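Local structure of beta-N-acetylhexosaminidase (Streptomyces plicatus, 5FCZ) at residues Asp165-Phe170 against Gly200-Ile205; His169-Asp174 against Leu447-Leu452; Val348-Leu353 against Leu363-Gly368. The protein probably removes terminal, beta-linked N-acetylhexosamine units from glycans and glycoconjugates. One frame throughout, in Å; residues are numbered along the deposited sequence.

Contact 1. Residues Asp165-Phe170 against Gly200-Ile205; sequences DVSRHF and GWRIAI. With TNX (1,5-anhydro-2-deoxy-2-(ethanethioylamino)-D-arabino-hex-1-enitol), chain B.
Arg202 grips the turn 165-170 by two successive carbonyls. Its NE donates to Val166 O (2.8 Å), which sits 18° out of the guanidinium plane, and NH2 gives a weak, bent bond to Ser167 O (2.7 Å). A bend at chi2 (-58°) lets the aliphatic part run alongside Val166 in the opposite sense, Arg202 CG lying 4.0 Å from Val166 CG2. The guanidinium is sandwiched: Gly200 CA lies over the centre of one face, Phe170 CB over the rim of the other. The ring of Phe170, turned 59° from the guanidinium, meets the chain lower down, CD1 being 3.8 Å from Arg202 CD. A leucine in place of Arg202 would probably leave Val166 O and Ser167 O without these donors and the turn freer to shift. That turn is also held from within, Asp165 OD1 accepting from Ser167 N, an Asx turn, and also from Arg168 N. Arg168 leaves the backbone away from 200-205, and its guanidinium donates from NH2 to O3 of the bound TNX (2.8 Å) and from NH1 to O4, so Arg202, by holding the carbonyls just before Arg168, probably helps to position it. The contact ties the loop after strand 159-165 to the one after the adjacent strand 190-194, with Trp201 packed against helices 292-308 and 258-263.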
loop_
_atom_site.group_PDB
_atom_site.type_symbol
_atom_site.label_atom_id
_atom_site.label_comp_id
_atom_site.label_asym_id
_atom_site.label_seq_id
_atom_site.Cartn_x
_atom_site.Cartn_y
_atom_site.Cartn_z
ATOM N N ASP A 165 7.287 -1.056 -6.621
ATOM C CA ASP A 165 8.175 -0.574 -7.666
ATOM C C ASP A 165 8.075 -1.584 -8.809
ATOM O O ASP A 165 8.431 -2.761 -8.641
ATOM C CB ASP A 165 9.593 -0.412 -7.089
ATOM C CG ASP A 165 10.685 -0.276 -8.139
ATOM O OD1 ASP A 165 10.380 -0.070 -9.348
ATOM O OD2 ASP A 165 11.872 -0.416 -7.716
ATOM N N VAL A 166 7.516 -1.150 -9.941
ATOM C CA VAL A 166 7.405 -2.002 -11.117
ATOM C C VAL A 166 8.369 -1.549 -12.193
ATOM O O VAL A 166 8.409 -2.143 -13.288
ATOM C CB VAL A 166 5.958 -2.096 -11.661
ATOM C CG1 VAL A 166 5.022 -2.751 -10.619
ATOM C CG2 VAL A 166 5.441 -0.749 -12.121
ATOM N N SER A 167 9.201 -0.545 -11.880
ATOM C CA SER A 167 10.174 -0.052 -12.842
ATOM C C SER A 167 11.432 -0.889 -12.814
ATOM O O SER A 167 12.001 -1.168 -13.871
ATOM C CB SER A 167 10.533 1.403 -12.565
ATOM O OG SER A 167 9.387 2.211 -12.579
ATOM N N ARG A 168 11.888 -1.278 -11.612
ATOM C CA ARG A 168 13.188 -1.942 -11.496
ATOM C C ARG A 168 13.110 -3.371 -12.001
ATOM O O ARG A 168 13.876 -3.762 -12.888
ATOM C CB ARG A 168 13.695 -1.896 -10.063
ATOM C CG ARG A 168 14.516 -0.692 -9.820
ATOM C CD ARG A 168 13.803 0.603 -10.264
ATOM N NE ARG A 168 14.639 1.754 -9.946
ATOM C CZ ARG A 168 14.694 2.346 -8.758
ATOM N NH1 ARG A 168 13.913 1.950 -7.745
ATOM N NH2 ARG A 168 15.542 3.340 -8.579
ATOM N N HIS A 169 12.175 -4.155 -11.473
ATOM C CA HIS A 169 11.686 -5.347 -12.149
ATOM C C HIS A 169 10.195 -5.184 -12.397
ATOM O O HIS A 169 9.465 -4.725 -11.518
ATOM C CB HIS A 169 11.944 -6.594 -11.347
ATOM C CG HIS A 169 13.372 -7.008 -11.355
ATOM N ND1 HIS A 169 14.287 -6.586 -10.408
ATOM C CD2 HIS A 169 14.051 -7.787 -12.219
ATOM C CE1 HIS A 169 15.466 -7.101 -10.690
ATOM N NE2 HIS A 169 15.351 -7.831 -11.781
ATOM N N PHE A 170 9.760 -5.544 -13.603
ATOM C CA PHE A 170 8.359 -5.437 -13.976
ATOM C C PHE A 170 7.558 -6.591 -13.421
ATOM O O PHE A 170 8.031 -7.723 -13.384
ATOM C CB PHE A 170 8.204 -5.433 -15.490
ATOM C CG PHE A 170 6.796 -5.300 -15.954
ATOM C CD1 PHE A 170 6.081 -4.158 -15.698
ATOM C CD2 PHE A 170 6.191 -6.309 -16.664
ATOM C CE1 PHE A 170 4.781 -4.029 -16.137
ATOM C CE2 PHE A 170 4.890 -6.164 -17.111
ATOM C CZ PHE A 170 4.200 -5.040 -16.844
ATOM N N GLY A 200 13.074 1.556 -16.448
ATOM C CA GLY A 200 11.815 1.192 -17.038
ATOM C C GLY A 200 10.761 2.267 -17.027
ATOM O O GLY A 200 10.665 3.083 -16.104
ATOM N N TRP A 201 9.980 2.270 -18.097
ATOM C CA TRP A 201 8.785 3.096 -18.248
ATOM C C TRP A 201 7.641 2.126 -18.491
ATOM O O TRP A 201 7.667 1.378 -19.475
ATOM C CB TRP A 201 8.924 4.085 -19.419
ATOM C CG TRP A 201 7.750 4.978 -19.499
ATOM C CD1 TRP A 201 6.520 4.671 -20.004
ATOM C CD2 TRP A 201 7.663 6.313 -19.008
ATOM N NE1 TRP A 201 5.672 5.726 -19.847
ATOM C CE2 TRP A 201 6.341 6.753 -19.241
ATOM C CE3 TRP A 201 8.564 7.175 -18.373
ATOM C CZ2 TRP A 201 5.897 8.026 -18.881
ATOM C CZ3 TRP A 201 8.129 8.434 -18.010
ATOM C CH2 TRP A 201 6.791 8.853 -18.274
ATOM N N ARG A 202 6.656 2.113 -17.595
ATOM C CA ARG A 202 5.710 1.005 -17.519
ATOM C C ARG A 202 4.268 1.357 -17.835
ATOM O O ARG A 202 3.394 0.534 -17.575
ATOM C CB ARG A 202 5.757 0.376 -16.125
ATOM C CG ARG A 202 7.151 0.011 -15.638
ATOM C CD ARG A 202 7.867 -0.948 -16.565
ATOM N NE ARG A 202 9.083 -1.516 -15.962
ATOM C CZ ARG A 202 10.112 -2.001 -16.671
ATOM N NH1 ARG A 202 10.090 -1.997 -17.993
ATOM N NH2 ARG A 202 11.184 -2.487 -16.072
ATOM N N ILE A 203 3.975 2.529 -18.392
ATOM C CA ILE A 203 2.602 2.884 -18.712
ATOM C C ILE A 203 2.569 3.452 -20.129
ATOM O O ILE A 203 3.362 4.330 -20.480
ATOM C CB ILE A 203 2.011 3.866 -17.668
ATOM C CG1 ILE A 203 0.551 4.228 -17.976
ATOM C CG2 ILE A 203 2.832 5.144 -17.537
ATOM C CD1 ILE A 203 -0.409 3.024 -17.980
ATOM N N ALA A 204 1.666 2.943 -20.945
ATOM C CA ALA A 204 1.566 3.407 -22.322
ATOM C C ALA A 204 1.038 4.836 -22.355
ATOM O O ALA A 204 0.019 5.154 -21.744
ATOM C CB ALA A 204 0.662 2.470 -23.116
ATOM N N ILE A 205 1.745 5.701 -23.058
ATOM C CA ILE A 205 1.339 7.091 -23.240
ATOM C C ILE A 205 1.137 7.277 -24.731
ATOM O O ILE A 205 2.077 7.087 -25.510
ATOM C CB ILE A 205 2.376 8.092 -22.698
ATOM C CG1 ILE A 205 2.747 7.794 -21.228
ATOM C CG2 ILE A 205 1.822 9.512 -22.824
ATOM C CD1 ILE A 205 1.567 8.070 -20.224
HETATM C C1 TNX B . 16.350 5.260 -3.051
HETATM S S7 TNX B . 13.900 5.712 -1.788
HETATM C C2 TNX B . 15.441 5.557 -3.954
HETATM C C3 TNX B . 14.939 4.471 -4.914
HETATM C C4 TNX B . 15.599 3.148 -4.455
HETATM C C5 TNX B . 15.549 3.041 -2.914
HETATM C C6 TNX B . 16.320 1.807 -2.472
HETATM C C7 TNX B . 13.828 6.885 -2.970
HETATM C C8 TNX B . 12.715 7.912 -2.993
HETATM N N2 TNX B . 14.763 6.822 -3.911
HETATM O O3 TNX B . 15.229 4.821 -6.235
HETATM O O4 TNX B . 14.909 2.092 -5.043
HETATM O O5 TNX B . 16.151 4.171 -2.254
HETATM O O6 TNX B . 15.871 1.414 -1.203
#

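Contact 2. Residues His169-Asp174 against Leu447-Leu452; sequences HFFGVD and LWTETL. With TNX (1,5-anhydro-2-deoxy-2-(ethanethioylamino)-D-arabino-hex-1-enitol), chain B.
His169 and Thr449 bring their CA atoms within 5.8 Å where two loops pass, and His169 N donates almost straight (174°) to Thr449 OG1 at 3.2 Å. With chi1 at 58°, that hydroxyl stands between its own backbone N and carbonyl carbon, and is also hydrogen-bonded to Asp165 O, its stronger partner. The imidazole of His169 approaches the same residue edge-on: ND1 gives its hydrogen to Thr449 O (2.8 Å), which lies in the ring plane and is met nearly head-on. Farther round that edge, CE1 comes to 3.4 Å from Glu450 O. Thr449 is thus gripped through both its hydroxyl and its carbonyl. These loops follow strands 159-165 and 440-447, the first and last strands of the catalytic TIM barrel, which pair with each other to close it. Phe171 packs against the same loop, its CE1 3.9 Å from Thr449 CG2 and its CZ, at the ring edge, 3.6 Å from Leu452 O; Leu458 of helix 455-462 packs against both Phe171 and Leu452. Glu450, which leaves the backbone away from 169-174, bends at chi2 and accepts from O4 of TNX through OE2 (2.7 Å), while one face of the Trp448 indole lies against the sugar, with O4 over its rim and C5 also on that face.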
loop_
_atom_site.group_PDB
_atom_site.type_symbol
_atom_site.label_atom_id
_atom_site.label_comp_id
_atom_site.label_asym_id
_atom_site.label_seq_id
_atom_site.Cartn_x
_atom_site.Cartn_y
_atom_site.Cartn_z
ATOM N N HIS A 169 12.175 -4.155 -11.473
ATOM C CA HIS A 169 11.686 -5.347 -12.149
ATOM C C HIS A 169 10.195 -5.184 -12.397
ATOM O O HIS A 169 9.465 -4.725 -11.518
ATOM C CB HIS A 169 11.944 -6.594 -11.347
ATOM C CG HIS A 169 13.372 -7.008 -11.355
ATOM N ND1 HIS A 169 14.287 -6.586 -10.408
ATOM C CD2 HIS A 169 14.051 -7.787 -12.219
ATOM C CE1 HIS A 169 15.466 -7.101 -10.690
ATOM N NE2 HIS A 169 15.351 -7.831 -11.781
ATOM N N PHE A 170 9.760 -5.544 -13.603
ATOM C CA PHE A 170 8.359 -5.437 -13.976
ATOM C C PHE A 170 7.558 -6.591 -13.421
ATOM O O PHE A 170 8.031 -7.723 -13.384
ATOM C CB PHE A 170 8.204 -5.433 -15.490
ATOM C CG PHE A 170 6.796 -5.300 -15.954
ATOM C CD1 PHE A 170 6.081 -4.158 -15.698
ATOM C CD2 PHE A 170 6.191 -6.309 -16.664
ATOM C CE1 PHE A 170 4.781 -4.029 -16.137
ATOM C CE2 PHE A 170 4.890 -6.164 -17.111
ATOM C CZ PHE A 170 4.200 -5.040 -16.844
ATOM N N PHE A 171 6.335 -6.292 -12.996
ATOM C CA PHE A 171 5.371 -7.279 -12.543
ATOM C C PHE A 171 4.067 -7.021 -13.278
ATOM O O PHE A 171 3.596 -5.882 -13.325
ATOM C CB PHE A 171 5.176 -7.215 -11.029
ATOM C CG PHE A 171 6.417 -7.529 -10.255
ATOM C CD1 PHE A 171 7.368 -6.542 -10.025
ATOM C CD2 PHE A 171 6.653 -8.813 -9.766
ATOM C CE1 PHE A 171 8.541 -6.835 -9.324
ATOM C CE2 PHE A 171 7.843 -9.102 -9.056
ATOM C CZ PHE A 171 8.764 -8.112 -8.840
ATOM N N GLY A 172 3.533 -8.065 -13.899
ATOM C CA GLY A 172 2.319 -7.966 -14.677
ATOM C C GLY A 172 1.080 -7.807 -13.829
ATOM O O GLY A 172 1.115 -7.807 -12.593
ATOM N N VAL A 173 -0.050 -7.661 -14.539
ATOM C CA VAL A 173 -1.347 -7.404 -13.904
ATOM C C VAL A 173 -1.619 -8.453 -12.838
ATOM O O VAL A 173 -1.984 -8.134 -11.696
ATOM C CB VAL A 173 -2.477 -7.368 -14.961
ATOM C CG1 VAL A 173 -3.858 -7.290 -14.322
ATOM C CG2 VAL A 173 -2.306 -6.153 -15.908
ATOM N N ASP A 174 -1.443 -9.727 -13.183
ATOM C CA ASP A 174 -1.822 -10.764 -12.225
ATOM C C ASP A 174 -0.933 -10.722 -10.990
ATOM O O ASP A 174 -1.405 -11.004 -9.885
ATOM C CB ASP A 174 -1.775 -12.146 -12.861
ATOM C CG ASP A 174 -2.916 -12.376 -13.843
ATOM O OD1 ASP A 174 -3.792 -11.502 -13.954
ATOM O OD2 ASP A 174 -2.940 -13.433 -14.494
ATOM N N LEU A 447 8.027 -0.925 -1.310
ATOM C CA LEU A 447 8.774 -2.126 -1.649
ATOM C C LEU A 447 9.484 -1.897 -2.981
ATOM O O LEU A 447 8.881 -2.078 -4.042
ATOM C CB LEU A 447 7.858 -3.324 -1.695
ATOM C CG LEU A 447 8.487 -4.637 -2.126
ATOM C CD1 LEU A 447 9.722 -4.898 -1.279
ATOM C CD2 LEU A 447 7.413 -5.734 -1.965
ATOM N N TRP A 448 10.763 -1.515 -2.920
ATOM C CA TRP A 448 11.567 -1.289 -4.122
ATOM C C TRP A 448 12.087 -2.616 -4.652
ATOM O O TRP A 448 12.290 -3.567 -3.892
ATOM C CB TRP A 448 12.731 -0.336 -3.826
ATOM C CG TRP A 448 12.279 0.965 -3.269
ATOM C CD1 TRP A 448 12.192 1.292 -1.960
ATOM C CD2 TRP A 448 11.821 2.097 -4.000
ATOM N NE1 TRP A 448 11.701 2.563 -1.814
ATOM C CE2 TRP A 448 11.470 3.087 -3.058
ATOM C CE3 TRP A 448 11.664 2.376 -5.372
ATOM C CZ2 TRP A 448 10.987 4.351 -3.436
ATOM C CZ3 TRP A 448 11.193 3.623 -5.747
ATOM C CH2 TRP A 448 10.875 4.602 -4.784
ATOM N N THR A 449 12.283 -2.698 -5.975
ATOM C CA THR A 449 12.581 -3.998 -6.568
ATOM C C THR A 449 13.939 -4.075 -7.308
ATOM O O THR A 449 14.099 -4.893 -8.212
ATOM C CB THR A 449 11.411 -4.424 -7.458
ATOM O OG1 THR A 449 11.150 -3.456 -8.482
ATOM C CG2 THR A 449 10.168 -4.575 -6.623
ATOM N N GLU A 450 14.979 -3.326 -6.886
ATOM C CA GLU A 450 16.310 -3.567 -7.469
ATOM C C GLU A 450 16.695 -5.037 -7.415
ATOM O O GLU A 450 17.343 -5.552 -8.338
ATOM C CB GLU A 450 17.409 -2.769 -6.767
ATOM C CG GLU A 450 17.474 -1.326 -7.180
ATOM C CD GLU A 450 16.580 -0.448 -6.320
ATOM O OE1 GLU A 450 15.629 -0.963 -5.666
ATOM O OE2 GLU A 450 16.843 0.767 -6.291
ATOM N N THR A 451 16.310 -5.725 -6.339
ATOM C CA THR A 451 16.801 -7.059 -6.025
ATOM C C THR A 451 15.715 -8.117 -6.102
ATOM O O THR A 451 16.000 -9.288 -5.835
ATOM C CB THR A 451 17.419 -7.104 -4.605
ATOM O OG1 THR A 451 16.380 -7.217 -3.627
ATOM C CG2 THR A 451 18.242 -5.835 -4.278
ATOM N N LEU A 452 14.480 -7.749 -6.447
ATOM C CA LEU A 452 13.355 -8.667 -6.363
ATOM C C LEU A 452 12.716 -8.832 -7.737
ATOM O O LEU A 452 12.317 -7.847 -8.377
ATOM C CB LEU A 452 12.334 -8.166 -5.354
ATOM C CG LEU A 452 12.858 -7.753 -3.978
ATOM C CD1 LEU A 452 11.742 -7.116 -3.222
ATOM C CD2 LEU A 452 13.398 -8.950 -3.247
HETATM C C1 TNX B . 16.350 5.260 -3.051
HETATM S S7 TNX B . 13.900 5.712 -1.788
HETATM C C2 TNX B . 15.441 5.557 -3.954
HETATM C C3 TNX B . 14.939 4.471 -4.914
HETATM C C4 TNX B . 15.599 3.148 -4.455
HETATM C C5 TNX B . 15.549 3.041 -2.914
HETATM C C6 TNX B . 16.320 1.807 -2.472
HETATM C C7 TNX B . 13.828 6.885 -2.970
HETATM C C8 TNX B . 12.715 7.912 -2.993
HETATM N N2 TNX B . 14.763 6.822 -3.911
HETATM O O3 TNX B . 15.229 4.821 -6.235
HETATM O O4 TNX B . 14.909 2.092 -5.043
HETATM O O5 TNX B . 16.151 4.171 -2.254
HETATM O O6 TNX B . 15.871 1.414 -1.203
#

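Contact 3. Residues Val348-Leu353 against Leu363-Gly368; sequences VGWHQL and LVQYWG. With TNX (1,5-anhydro-2-deoxy-2-(ethanethioylamino)-D-arabino-hex-1-enitol), chain B.
His351 and Trp367 both carry CG between the backbone N and the carbonyl carbon (chi1 74° and 59°), a turn that swings imidazole and indole together just beyond the strand ends. They cross at about a right angle as side chains but meet obliquely as rings, His351 CE1 lying 3.4 Å from Trp367 CD1. Tyr366 covers one face of the imidazole with CD1, while His351 NE2 is hydrogen-bonded to Glu376 of helix 374-385. Strands 346-350 and 363-366 run parallel in the barrel sheet, linked by Gly349 N to Leu363 O (3.2 Å), Gln365 N to Gly349 O (2.8 Å) and a weak bond from His351 N to Gln365 O. Trp350 and Gln365 extend side by side from the same face of the sheet, and Gln365 OE1 lies over the rim of one Trp350 face, the amide tilted against the ring. That amide is itself fixed by Glu444, Ser393 and His315. Trp350 turns the edge of its six-membered ring to the face of the Trp367 five-membered ring in an offset edge-to-face pair, the planes 76° apart, and Trp350 NE1 is hydrogen-bonded to Glu250. Trp367 NE1 donates in its ring plane to a lone pair of Gln352 OE1 (2.9 Å), which helps fix the rotation of the indole. The two indoles form steeply inclined walls of the pocket for the thioacetyl group of TNX: C8 lies over a face of each, 3.6 Å from Trp350 CD2, and S7 is 3.5 Å from Trp367 CE3. These aromatic walls suit an apolar acyl methyl and are consistent with positioning the 2-acetamido group of a substrate for the substrate-assisted mechanism of family 20 enzymes.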
loop_
_atom_site.group_PDB
_atom_site.type_symbol
_atom_site.label_atom_id
_atom_site.label_comp_id
_atom_site.label_asym_id
_atom_site.label_seq_id
_atom_site.Cartn_x
_atom_site.Cartn_y
_atom_site.Cartn_z
ATOM N N VAL A 348 1.627 14.860 -5.104
ATOM C CA VAL A 348 2.447 14.202 -4.103
ATOM C C VAL A 348 3.868 14.171 -4.654
ATOM O O VAL A 348 4.069 13.939 -5.853
ATOM C CB VAL A 348 1.944 12.771 -3.787
ATOM C CG1 VAL A 348 2.731 12.145 -2.613
ATOM C CG2 VAL A 348 0.460 12.771 -3.484
ATOM N N GLY A 349 4.843 14.428 -3.782
ATOM C CA GLY A 349 6.236 14.284 -4.128
ATOM C C GLY A 349 6.993 13.706 -2.952
ATOM O O GLY A 349 6.557 13.793 -1.810
ATOM N N TRP A 350 8.136 13.111 -3.250
ATOM C CA TRP A 350 9.066 12.772 -2.188
ATOM C C TRP A 350 9.488 14.069 -1.488
ATOM O O TRP A 350 9.306 15.158 -2.023
ATOM C CB TRP A 350 10.258 11.998 -2.765
ATOM C CG TRP A 350 9.877 10.686 -3.433
ATOM C CD1 TRP A 350 9.848 10.408 -4.787
ATOM C CD2 TRP A 350 9.486 9.472 -2.775
ATOM N NE1 TRP A 350 9.461 9.099 -4.997
ATOM C CE2 TRP A 350 9.226 8.506 -3.783
ATOM C CE3 TRP A 350 9.330 9.107 -1.437
ATOM C CZ2 TRP A 350 8.821 7.201 -3.480
ATOM C CZ3 TRP A 350 8.923 7.816 -1.138
ATOM C CH2 TRP A 350 8.670 6.879 -2.152
ATOM N N HIS A 351 10.032 13.961 -0.269
ATOM C CA HIS A 351 10.165 15.158 0.574
ATOM C C HIS A 351 11.256 16.130 0.092
ATOM O O HIS A 351 11.372 17.238 0.641
ATOM C CB HIS A 351 10.416 14.769 2.045
ATOM C CG HIS A 351 11.798 14.273 2.303
ATOM N ND1 HIS A 351 12.133 12.945 2.210
ATOM C CD2 HIS A 351 12.940 14.932 2.613
ATOM C CE1 HIS A 351 13.418 12.803 2.457
ATOM N NE2 HIS A 351 13.931 13.996 2.693
ATOM N N GLN A 352 12.051 15.762 -0.910
ATOM C CA GLN A 352 12.846 16.757 -1.617
ATOM C C GLN A 352 11.989 17.891 -2.148
ATOM O O GLN A 352 12.485 18.999 -2.373
ATOM C CB GLN A 352 13.595 16.101 -2.777
ATOM C CG GLN A 352 14.768 15.297 -2.334
ATOM C CD GLN A 352 14.413 14.041 -1.632
ATOM O OE1 GLN A 352 13.405 13.420 -1.925
ATOM N NE2 GLN A 352 15.255 13.635 -0.701
ATOM N N LEU A 353 10.713 17.633 -2.401
ATOM C CA LEU A 353 9.822 18.716 -2.817
ATOM C C LEU A 353 9.681 19.774 -1.716
ATOM O O LEU A 353 9.423 20.948 -2.009
ATOM C CB LEU A 353 8.447 18.146 -3.210
ATOM C CG LEU A 353 7.435 19.140 -3.825
ATOM C CD1 LEU A 353 7.892 19.708 -5.168
ATOM C CD2 LEU A 353 6.092 18.492 -3.977
ATOM N N LEU A 363 1.135 17.087 -0.843
ATOM C CA LEU A 363 1.673 16.226 0.201
ATOM C C LEU A 363 3.105 15.875 -0.138
ATOM O O LEU A 363 3.484 15.858 -1.312
ATOM C CB LEU A 363 0.901 14.919 0.328
ATOM C CG LEU A 363 -0.518 14.977 0.893
ATOM C CD1 LEU A 363 -1.459 15.366 -0.164
ATOM C CD2 LEU A 363 -0.903 13.617 1.454
ATOM N N VAL A 364 3.903 15.558 0.884
ATOM C CA VAL A 364 5.248 15.071 0.614
ATOM C C VAL A 364 5.482 13.817 1.425
ATOM O O VAL A 364 4.982 13.658 2.544
ATOM C CB VAL A 364 6.363 16.104 0.903
ATOM C CG1 VAL A 364 6.231 17.264 -0.032
ATOM C CG2 VAL A 364 6.344 16.558 2.363
ATOM N N GLN A 365 6.282 12.940 0.854
ATOM C CA GLN A 365 6.551 11.633 1.408
ATOM C C GLN A 365 7.969 11.664 1.936
ATOM O O GLN A 365 8.919 11.798 1.164
ATOM C CB GLN A 365 6.369 10.568 0.340
ATOM C CG GLN A 365 6.593 9.227 0.893
ATOM C CD GLN A 365 6.050 8.152 0.009
ATOM O OE1 GLN A 365 5.504 8.430 -1.080
ATOM N NE2 GLN A 365 6.197 6.902 0.462
ATOM N N TYR A 366 8.111 11.552 3.247
ATOM C CA TYR A 366 9.406 11.634 3.887
ATOM C C TYR A 366 10.047 10.257 3.916
ATOM O O TYR A 366 9.477 9.325 4.482
ATOM C CB TYR A 366 9.255 12.176 5.296
ATOM C CG TYR A 366 10.552 12.173 6.082
ATOM C CD1 TYR A 366 11.474 13.206 5.948
ATOM C CD2 TYR A 366 10.858 11.124 6.945
ATOM C CE1 TYR A 366 12.657 13.198 6.678
ATOM C CE2 TYR A 366 12.031 11.105 7.664
ATOM C CZ TYR A 366 12.921 12.149 7.543
ATOM O OH TYR A 366 14.092 12.129 8.267
ATOM N N TRP A 367 11.240 10.138 3.328
ATOM C CA TRP A 367 11.943 8.865 3.271
ATOM C C TRP A 367 13.316 8.950 3.918
ATOM O O TRP A 367 14.181 8.114 3.649
ATOM C CB TRP A 367 12.058 8.367 1.828
ATOM C CG TRP A 367 12.759 9.258 0.862
ATOM C CD1 TRP A 367 12.278 10.384 0.323
ATOM C CD2 TRP A 367 14.073 9.064 0.298
ATOM N NE1 TRP A 367 13.206 10.934 -0.544
ATOM C CE2 TRP A 367 14.319 10.138 -0.563
ATOM C CE3 TRP A 367 15.062 8.097 0.462
ATOM C CZ2 TRP A 367 15.500 10.272 -1.266
ATOM C CZ3 TRP A 367 16.237 8.234 -0.232
ATOM C CH2 TRP A 367 16.444 9.311 -1.093
ATOM N N GLY A 368 13.516 9.932 4.786
ATOM C CA GLY A 368 14.723 10.010 5.574
ATOM C C GLY A 368 14.772 8.929 6.640
ATOM O O GLY A 368 13.895 8.074 6.759
HETATM C C1 TNX B . 16.350 5.260 -3.051
HETATM S S7 TNX B . 13.900 5.712 -1.788
HETATM C C2 TNX B . 15.441 5.557 -3.954
HETATM C C3 TNX B . 14.939 4.471 -4.914
HETATM C C4 TNX B . 15.599 3.148 -4.455
HETATM C C5 TNX B . 15.549 3.041 -2.914
HETATM C C6 TNX B . 16.320 1.807 -2.472
HETATM C C7 TNX B . 13.828 6.885 -2.970
HETATM C C8 TNX B . 12.715 7.912 -2.993
HETATM N N2 TNX B . 14.763 6.822 -3.911
HETATM O O3 TNX B . 15.229 4.821 -6.235
HETATM O O4 TNX B . 14.909 2.092 -5.043
HETATM O O5 TNX B . 16.151 4.171 -2.254
HETATM O O6 TNX B . 15.871 1.414 -1.203
#

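All three contacts belong to the catalytic TIM barrel and meet the same ligand. Contacts 1 and 2 have centres about 9 Å apart and share His169 and Phe170; together they join the loops after strands 190-194, 159-165 and 440-447, three neighbours in the sheet. Contact 3 lies farther round the barrel, about 21 and 22 Å from the other two centres, on the adjacent strands 346-350 and 363-366. Along the chain contact 1 closes before contact 3 opens, and contact 3 is nested within the long loop closed by contact 2. Trp448 packs on Trp350, bridging contacts 2 and 3, so sugar hydroxyls and thioacetyl group are held from different sectors of one barrel.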